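Local coordinates for protein purine nucleoside phosphorylase (Thermus thermophilus, PDB 6TK9) that catalyses the phosphorolysis of purine nucleosides, probably including inosine and guanosine, to the free base and a pentose 1-phosphate, at residues A[182-187]-A[203-208]; A[129-134]-A[211-216]. All blocks are in the same frame, centred on the assembly; numbering follows the deposited sequence.

Contact 1 (A[182-187]-A[203-208]); sequences VYAWFM and LGADAI
Val182 and Ala184 meet Asp206 and Ala207 where two parallel strands of a beta-alpha-beta unit run side by side. Strand 179-185 leads into helix 194-202, and the chain returns as strand 207-209. The tight part lies at Val182. Its carbonyl O accepts two neighbouring amides: Asp206 N at 2.8 Å, in the carbonyl plane, and Ala207 N at 3.1 Å, tilted 21° from it. Asp206 also accepts a bond from the same residue. Its CG stands beside its own backbone N (chi1 -62°), which brings OD2 back to Val182 N. That bond is 3.0 Å long and uses the anti lone pair of OD2. The other oxygen, OD1, is bonded to Asn117. One residue pair further along, Ala184 N reaches Ala207 O at 2.9 Å in a nearly straight bond, 173° at the hydrogen.

The two faces differ. On that of Ala184 and Ile208, helix 194-202 covers Ile208 through Leu197 and Leu200. Phe186 CB rests on Ile208 CG1 at 3.8 Å, the two side chains running in one direction. Between the two segments the Tyr183 and Ala207 face is looser: Tyr183 CD2 stays 4.5 Å from Ala207 CB. His128 and Val213 pack on Tyr183, and its hydroxyl is bonded to Ser211 O. The tightly bonded Val182 end is also the more open one, since Gly204 and Asp206 are partly exposed. Gly204 closes helix 194-202 in a Schellman motif with positive phi, and its carbonyl O lies against Val182 CB. Back inside, the two small methyls Ala184 CB and Ala205 CB touch at 3.7 Å.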
ATOM      1  N   VAL A 182      -0.304 -13.921  10.354  1.00 42.67           N
ATOM      2  CA  VAL A 182       1.095 -13.940   9.854  1.00 40.77           C
ATOM      3  C   VAL A 182       1.984 -13.430  10.967  1.00 36.86           C
ATOM      4  O   VAL A 182       1.683 -12.309  11.459  1.00 32.62           O
ATOM      5  CB  VAL A 182       1.238 -13.052   8.608  1.00 42.23           C
ATOM      6  CG1 VAL A 182       2.665 -13.042   8.076  1.00 42.82           C
ATOM      7  CG2 VAL A 182       0.249 -13.468   7.539  1.00 38.91           C
ATOM      8  N   TYR A 183       3.026 -14.202  11.294  1.00 35.88           N
ATOM      9  CA  TYR A 183       4.041 -13.850  12.328  1.00 40.68           C
ATOM     10  C   TYR A 183       5.245 -13.177  11.666  1.00 37.65           C
ATOM     11  O   TYR A 183       5.852 -13.821  10.810  1.00 40.74           O
ATOM     12  CB  TYR A 183       4.494 -15.092  13.108  1.00 40.42           C
ATOM     13  CG  TYR A 183       5.489 -14.835  14.217  1.00 36.81           C
ATOM     14  CD1 TYR A 183       6.845 -14.837  13.966  1.00 35.34           C
ATOM     15  CD2 TYR A 183       5.082 -14.640  15.528  1.00 38.36           C
ATOM     16  CE1 TYR A 183       7.772 -14.652  14.976  1.00 36.38           C
ATOM     17  CE2 TYR A 183       5.998 -14.443  16.553  1.00 38.23           C
ATOM     18  CZ  TYR A 183       7.355 -14.447  16.278  1.00 38.94           C
ATOM     19  OH  TYR A 183       8.286 -14.229  17.267  1.00 43.26           O
ATOM     20  N   ALA A 184       5.585 -11.953  12.079  1.00 39.68           N
ATOM     21  CA  ALA A 184       6.795 -11.207  11.643  1.00 38.17           C
ATOM     22  C   ALA A 184       7.906 -11.320  12.697  1.00 37.33           C
ATOM     23  O   ALA A 184       7.720 -10.853  13.877  1.00 36.93           O
ATOM     24  CB  ALA A 184       6.447  -9.758  11.392  1.00 39.60           C
ATOM     25  N   TRP A 185       9.032 -11.889  12.280  1.00 33.85           N
ATOM     26  CA  TRP A 185      10.326 -11.924  13.016  1.00 33.32           C
ATOM     27  C   TRP A 185      11.006 -10.557  12.941  1.00 32.07           C
ATOM     28  O   TRP A 185      11.579 -10.251  11.913  1.00 34.68           O
ATOM     29  CB  TRP A 185      11.231 -13.032  12.442  1.00 32.56           C
ATOM     30  CG  TRP A 185      12.568 -13.180  13.096  1.00 28.88           C
ATOM     31  CD1 TRP A 185      12.935 -12.742  14.334  1.00 29.64           C
ATOM     32  CD2 TRP A 185      13.693 -13.896  12.578  1.00 28.97           C
ATOM     33  NE1 TRP A 185      14.225 -13.103  14.601  1.00 28.46           N
ATOM     34  CE2 TRP A 185      14.716 -13.807  13.546  1.00 29.68           C
ATOM     35  CE3 TRP A 185      13.949 -14.569  11.382  1.00 28.76           C
ATOM     36  CZ2 TRP A 185      15.975 -14.355  13.352  1.00 30.20           C
ATOM     37  CZ3 TRP A 185      15.196 -15.105  11.182  1.00 29.51           C
ATOM     38  CH2 TRP A 185      16.190 -15.004  12.158  1.00 33.02           C
ATOM     39  N   PHE A 186      10.903  -9.762  14.000  1.00 37.24           N
ATOM     40  CA  PHE A 186      11.616  -8.474  14.203  1.00 34.96           C
ATOM     41  C   PHE A 186      12.852  -8.783  15.033  1.00 36.98           C
ATOM     42  O   PHE A 186      12.703  -9.498  16.023  1.00 39.01           O
ATOM     43  CB  PHE A 186      10.704  -7.474  14.917  1.00 36.12           C
ATOM     44  CG  PHE A 186      11.287  -6.099  15.102  1.00 38.00           C
ATOM     45  CD1 PHE A 186      11.377  -5.218  14.033  1.00 38.23           C
ATOM     46  CD2 PHE A 186      11.737  -5.681  16.341  1.00 37.73           C
ATOM     47  CE1 PHE A 186      11.896  -3.943  14.202  1.00 40.29           C
ATOM     48  CE2 PHE A 186      12.269  -4.409  16.503  1.00 44.83           C
ATOM     49  CZ  PHE A 186      12.334  -3.532  15.436  1.00 42.45           C
ATOM     50  N   MET A 187      14.030  -8.297  14.642  1.00 40.53           N
ATOM     51  CA  MET A 187      15.309  -8.815  15.194  1.00 38.56           C
ATOM     52  C   MET A 187      15.418  -8.446  16.676  1.00 39.54           C
ATOM     53  O   MET A 187      15.952  -9.255  17.439  1.00 37.39           O
ATOM     54  CB  MET A 187      16.525  -8.285  14.437  1.00 40.14           C
ATOM     55  CG  MET A 187      16.754  -6.805  14.591  1.00 40.17           C
ATOM     56  SD  MET A 187      18.125  -6.330  13.551  1.00 46.60           S
ATOM     57  CE  MET A 187      19.457  -7.240  14.331  1.00 54.02           C
ATOM     58  N   LEU A 203       2.682  -4.399   5.448  1.00 48.87           N
ATOM     59  CA  LEU A 203       3.250  -5.552   4.686  1.00 48.61           C
ATOM     60  C   LEU A 203       2.458  -6.857   4.905  1.00 48.35           C
ATOM     61  O   LEU A 203       2.823  -7.857   4.245  1.00 45.35           O
ATOM     62  CB  LEU A 203       4.701  -5.812   5.103  1.00 52.57           C
ATOM     63  CG  LEU A 203       5.693  -4.689   4.824  1.00 57.48           C
ATOM     64  CD1 LEU A 203       7.113  -5.179   5.076  1.00 55.84           C
ATOM     65  CD2 LEU A 203       5.529  -4.136   3.411  1.00 56.20           C
ATOM     66  N   GLY A 204       1.494  -6.900   5.838  1.00 45.20           N
ATOM     67  CA  GLY A 204       0.595  -8.059   6.043  1.00 44.59           C
ATOM     68  C   GLY A 204       0.953  -8.920   7.253  1.00 42.11           C
ATOM     69  O   GLY A 204       0.538 -10.071   7.279  1.00 39.52           O
ATOM     70  N   ALA A 205       1.668  -8.377   8.241  1.00 41.58           N
ATOM     71  CA  ALA A 205       1.920  -9.030   9.545  1.00 41.18           C
ATOM     72  C   ALA A 205       0.719  -8.789  10.462  1.00 40.46           C
ATOM     73  O   ALA A 205       0.166  -7.667  10.432  1.00 38.85           O
ATOM     74  CB  ALA A 205       3.197  -8.519  10.170  1.00 40.42           C
ATOM     75  N   ASP A 206       0.350  -9.812  11.242  1.00 40.47           N
ATOM     76  CA  ASP A 206      -0.732  -9.773  12.255  1.00 42.67           C
ATOM     77  C   ASP A 206      -0.125  -9.805  13.669  1.00 44.71           C
ATOM     78  O   ASP A 206      -0.755  -9.241  14.600  1.00 44.80           O
ATOM     79  CB  ASP A 206      -1.718 -10.912  11.992  1.00 45.54           C
ATOM     80  CG  ASP A 206      -2.406 -10.801  10.642  1.00 46.26           C
ATOM     81  OD1 ASP A 206      -3.154  -9.801  10.448  1.00 46.43           O
ATOM     82  OD2 ASP A 206      -2.194 -11.716   9.799  1.00 44.15           O
ATOM     83  N   ALA A 207       1.050 -10.425  13.843  1.00 47.73           N
ATOM     84  CA  ALA A 207       1.797 -10.464  15.122  1.00 44.61           C
ATOM     85  C   ALA A 207       3.279 -10.170  14.887  1.00 42.49           C
ATOM     86  O   ALA A 207       3.798 -10.486  13.795  1.00 43.36           O
ATOM     87  CB  ALA A 207       1.620 -11.798  15.784  1.00 46.04           C
ATOM     88  N   ILE A 208       3.925  -9.603  15.901  1.00 34.96           N
ATOM     89  CA  ILE A 208       5.361  -9.224  15.886  1.00 36.97           C
ATOM     90  C   ILE A 208       6.014  -9.886  17.094  1.00 39.02           C
ATOM     91  O   ILE A 208       5.460  -9.761  18.195  1.00 39.10           O
ATOM     92  CB  ILE A 208       5.560  -7.696  15.926  1.00 38.84           C
ATOM     93  CG1 ILE A 208       7.039  -7.340  15.778  1.00 39.55           C
ATOM     94  CG2 ILE A 208       4.978  -7.093  17.198  1.00 41.85           C
ATOM     95  CD1 ILE A 208       7.371  -5.900  16.092  1.00 43.60           C
TER

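Contact 2 (A[129-134]-A[211-216]); sequences LDYINF and STVPEV. With PO4 (phosphate ion), chain G.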
ATOM      1  N   LEU A 129      -0.428 -18.873  10.595  1.00 39.91           N
ATOM      2  CA  LEU A 129      -0.777 -19.318   9.223  1.00 36.82           C
ATOM      3  C   LEU A 129       0.413 -19.160   8.291  1.00 34.14           C
ATOM      4  O   LEU A 129       0.503 -19.944   7.365  1.00 33.60           O
ATOM      5  CB  LEU A 129      -1.951 -18.487   8.724  1.00 37.78           C
ATOM      6  CG  LEU A 129      -3.239 -18.726   9.492  1.00 41.27           C
ATOM      7  CD1 LEU A 129      -4.393 -17.955   8.863  1.00 44.39           C
ATOM      8  CD2 LEU A 129      -3.550 -20.214   9.546  1.00 40.62           C
ATOM      9  N   ASP A 130       1.269 -18.161   8.524  1.00 37.39           N
ATOM     10  CA  ASP A 130       2.475 -17.887   7.688  1.00 38.99           C
ATOM     11  C   ASP A 130       3.421 -16.948   8.438  1.00 38.23           C
ATOM     12  O   ASP A 130       3.056 -16.459   9.535  1.00 42.08           O
ATOM     13  CB  ASP A 130       2.072 -17.270   6.349  1.00 40.46           C
ATOM     14  CG  ASP A 130       2.963 -17.636   5.188  1.00 40.99           C
ATOM     15  OD1 ASP A 130       3.892 -18.418   5.406  1.00 41.38           O
ATOM     16  OD2 ASP A 130       2.725 -17.101   4.078  1.00 46.77           O
ATOM     17  N   TYR A 131       4.597 -16.692   7.875  1.00 35.05           N
ATOM     18  CA  TYR A 131       5.654 -15.887   8.541  1.00 32.72           C
ATOM     19  C   TYR A 131       6.260 -14.905   7.536  1.00 32.85           C
ATOM     20  O   TYR A 131       6.249 -15.111   6.278  1.00 30.29           O
ATOM     21  CB  TYR A 131       6.730 -16.795   9.167  1.00 34.39           C
ATOM     22  CG  TYR A 131       7.669 -17.424   8.168  1.00 32.01           C
ATOM     23  CD1 TYR A 131       8.691 -16.693   7.591  1.00 32.97           C
ATOM     24  CD2 TYR A 131       7.496 -18.722   7.743  1.00 34.29           C
ATOM     25  CE1 TYR A 131       9.505 -17.229   6.607  1.00 34.61           C
ATOM     26  CE2 TYR A 131       8.335 -19.292   6.795  1.00 38.26           C
ATOM     27  CZ  TYR A 131       9.336 -18.538   6.207  1.00 36.44           C
ATOM     28  OH  TYR A 131      10.155 -19.077   5.254  1.00 37.24           O
ATOM     29  N   ILE A 132       6.816 -13.846   8.092  1.00 34.79           N
ATOM     30  CA  ILE A 132       7.611 -12.834   7.348  1.00 37.83           C
ATOM     31  C   ILE A 132       8.943 -12.733   8.077  1.00 37.83           C
ATOM     32  O   ILE A 132       8.894 -12.584   9.321  1.00 36.29           O
ATOM     33  CB  ILE A 132       6.881 -11.480   7.320  1.00 40.48           C
ATOM     34  CG1 ILE A 132       5.756 -11.457   6.279  1.00 42.20           C
ATOM     35  CG2 ILE A 132       7.884 -10.356   7.099  1.00 45.61           C
ATOM     36  CD1 ILE A 132       4.850 -10.224   6.376  1.00 43.19           C
ATOM     37  N   ASN A 133      10.062 -12.795   7.347  1.00 35.24           N
ATOM     38  CA  ASN A 133      11.415 -12.612   7.937  1.00 33.79           C
ATOM     39  C   ASN A 133      11.860 -11.180   7.670  1.00 33.07           C
ATOM     40  O   ASN A 133      12.217 -10.919   6.530  1.00 39.56           O
ATOM     41  CB  ASN A 133      12.408 -13.646   7.403  1.00 33.59           C
ATOM     42  CG  ASN A 133      13.803 -13.505   7.963  1.00 29.81           C
ATOM     43  OD1 ASN A 133      14.654 -14.325   7.678  1.00 27.82           O
ATOM     44  ND2 ASN A 133      14.039 -12.510   8.797  1.00 30.34           N
ATOM     45  N   PHE A 134      11.832 -10.311   8.687  1.00 35.52           N
ATOM     46  CA  PHE A 134      12.331  -8.906   8.641  1.00 35.90           C
ATOM     47  C   PHE A 134      13.579  -8.756   9.518  1.00 36.91           C
ATOM     48  O   PHE A 134      13.890  -7.624   9.915  1.00 41.56           O
ATOM     49  CB  PHE A 134      11.251  -7.928   9.119  1.00 38.40           C
ATOM     50  CG  PHE A 134      11.462  -6.496   8.699  1.00 37.63           C
ATOM     51  CD1 PHE A 134      11.345  -6.119   7.372  1.00 40.17           C
ATOM     52  CD2 PHE A 134      11.808  -5.532   9.629  1.00 38.57           C
ATOM     53  CE1 PHE A 134      11.525  -4.798   6.994  1.00 40.51           C
ATOM     54  CE2 PHE A 134      12.002  -4.213   9.252  1.00 39.34           C
ATOM     55  CZ  PHE A 134      11.848  -3.847   7.939  1.00 40.76           C
ATOM     56  N   SER A 211      11.416 -14.333  17.654  1.00 36.09           N
ATOM     57  CA  SER A 211      11.778 -15.777  17.662  1.00 36.22           C
ATOM     58  C   SER A 211      11.083 -16.550  16.532  1.00 37.95           C
ATOM     59  O   SER A 211      10.403 -15.915  15.740  1.00 38.25           O
ATOM     60  CB  SER A 211      11.370 -16.346  18.976  1.00 39.38           C
ATOM     61  OG  SER A 211       9.957 -16.521  19.013  1.00 39.87           O
ATOM     62  N   THR A 212      11.223 -17.889  16.500  1.00 41.40           N
ATOM     63  CA  THR A 212      10.311 -18.877  15.839  1.00 36.88           C
ATOM     64  C   THR A 212      10.632 -19.079  14.359  1.00 36.26           C
ATOM     65  O   THR A 212      10.686 -20.241  13.913  1.00 33.59           O
ATOM     66  CB  THR A 212       8.844 -18.441  15.896  1.00 40.91           C
ATOM     67  OG1 THR A 212       8.549 -18.168  17.265  1.00 46.00           O
ATOM     68  CG2 THR A 212       7.886 -19.474  15.338  1.00 42.59           C
ATOM     69  N   VAL A 213      10.767 -17.994  13.596  1.00 37.65           N
ATOM     70  CA  VAL A 213      10.955 -18.079  12.115  1.00 35.54           C
ATOM     71  C   VAL A 213      12.207 -18.902  11.809  1.00 34.24           C
ATOM     72  O   VAL A 213      12.152 -19.790  10.974  1.00 37.03           O
ATOM     73  CB  VAL A 213      10.950 -16.679  11.481  1.00 35.18           C
ATOM     74  CG1 VAL A 213      11.413 -16.687  10.035  1.00 36.63           C
ATOM     75  CG2 VAL A 213       9.569 -16.055  11.595  1.00 35.96           C
ATOM     76  N   PRO A 214      13.370 -18.705  12.468  1.00 34.84           N
ATOM     77  CA  PRO A 214      14.541 -19.511  12.133  1.00 34.55           C
ATOM     78  C   PRO A 214      14.250 -20.994  12.400  1.00 34.90           C
ATOM     79  O   PRO A 214      14.647 -21.814  11.608  1.00 34.31           O
ATOM     80  CB  PRO A 214      15.691 -18.952  12.991  1.00 34.77           C
ATOM     81  CG  PRO A 214      15.061 -17.965  13.966  1.00 34.93           C
ATOM     82  CD  PRO A 214      13.651 -17.683  13.492  1.00 35.61           C
ATOM     83  N   GLU A 215      13.557 -21.284  13.502  1.00 39.47           N
ATOM     84  CA  GLU A 215      13.097 -22.645  13.890  1.00 41.86           C
ATOM     85  C   GLU A 215      12.207 -23.184  12.765  1.00 43.41           C
ATOM     86  O   GLU A 215      12.486 -24.311  12.272  1.00 46.80           O
ATOM     87  CB  GLU A 215      12.416 -22.624  15.271  1.00 44.18           C
ATOM     88  CG  GLU A 215      13.390 -22.339  16.406  1.00 46.04           C
ATOM     89  CD  GLU A 215      12.884 -21.469  17.545  1.00 50.23           C
ATOM     90  OE1 GLU A 215      12.106 -21.975  18.360  1.00 57.27           O
ATOM     91  OE2 GLU A 215      13.290 -20.295  17.635  1.00 50.93           O
ATOM     92  N   VAL A 216      11.205 -22.412  12.332  1.00 39.23           N
ATOM     93  CA  VAL A 216      10.273 -22.860  11.256  1.00 35.12           C
ATOM     94  C   VAL A 216      11.062 -23.226   9.994  1.00 34.67           C
ATOM     95  O   VAL A 216      10.773 -24.270   9.432  1.00 34.89           O
ATOM     96  CB  VAL A 216       9.210 -21.810  10.935  1.00 36.29           C
ATOM     97  CG1 VAL A 216       8.369 -22.288   9.756  1.00 37.56           C
ATOM     98  CG2 VAL A 216       8.340 -21.502  12.146  1.00 37.51           C
TER
HETATM   99  P   PO4 G 301       9.632 -15.637  22.746  1.00 43.27           P
HETATM  100  O1  PO4 G 301      10.917 -16.467  22.891  1.00 38.46           O
HETATM  101  O2  PO4 G 301       9.833 -14.256  23.362  1.00 39.70           O
HETATM  102  O3  PO4 G 301       8.470 -16.312  23.446  1.00 44.60           O
HETATM  103  O4  PO4 G 301       9.297 -15.534  21.261  1.00 43.18           O
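Tyr131 on strand 124-133 and Val213 on the first turn of helix 213-222 bring the two backbones nearest, with CA atoms 6.8 Å apart and no hydrogen bond between the segments. This is a helix packed on a sheet strand through side chains, within the phosphorylase superfamily fold. Tyr131 has CG set between its backbone N and carbonyl carbon (chi1 74°). This rotamer places ring atoms CD1 and CD2 against two valines one helical turn apart. Val213 sets its two methyls against the base of the tyrosine side chain: CG1 meets CD1 at 3.7 Å, while CG2 meets CB at 3.8 Å. From the same side of the ring plane, Val216 CG1 comes to CD2 at 4.2 Å. Both valines approach the ring obliquely. With an alanine here, Val213 and Val216 would probably lose the ring that spans them, and a gap would open between helix and strand. Val213 CG1 also rests near Asn133 CB, and Trp185 of the neighbouring strand 179-185 packs on Val213.

The strand is held from outside as well: the carbonyl of Tyr131 is bonded to Ser193 of another subunit. Just before the helix, at Ser211, lies a phosphate ion, probably from the crystallisation liquor. Its place is consistent with the phosphate site of this enzyme family, and Ser29, Arg80, His82 and the Ala112 amide bind it too. Glu215 forms a salt bridge with Arg80, a link consistent with Glu215 positioning Arg80, which binds the phosphate. Thr212 OG1 donates to Ser211 OG at 2.8 Å, and Ser211 OG in turn donates to phosphate O4 at 2.5 Å.

From the N terminus, the first of the four segments, 129-134, lies on strand 124-133, and the next, 182-187, on strand 179-185. After helix 194-202 the chain enters 203-208, and contact 1 closes a loop with 15 residues between its segments. Two residues later comes 211-216, which returns to 129-134. Contact 2 thus closes a loop with 76 residues between its segments, and contact 1 is nested inside it. The two also meet directly: strands 124-133 and 179-185 are sheet neighbours, with Tyr183 N 2.9 Å from Asp130 O. Contact 1 ties two strands edge to edge; contact 2 lays the following helix against the same sheet. Both touch the same neighbouring subunit.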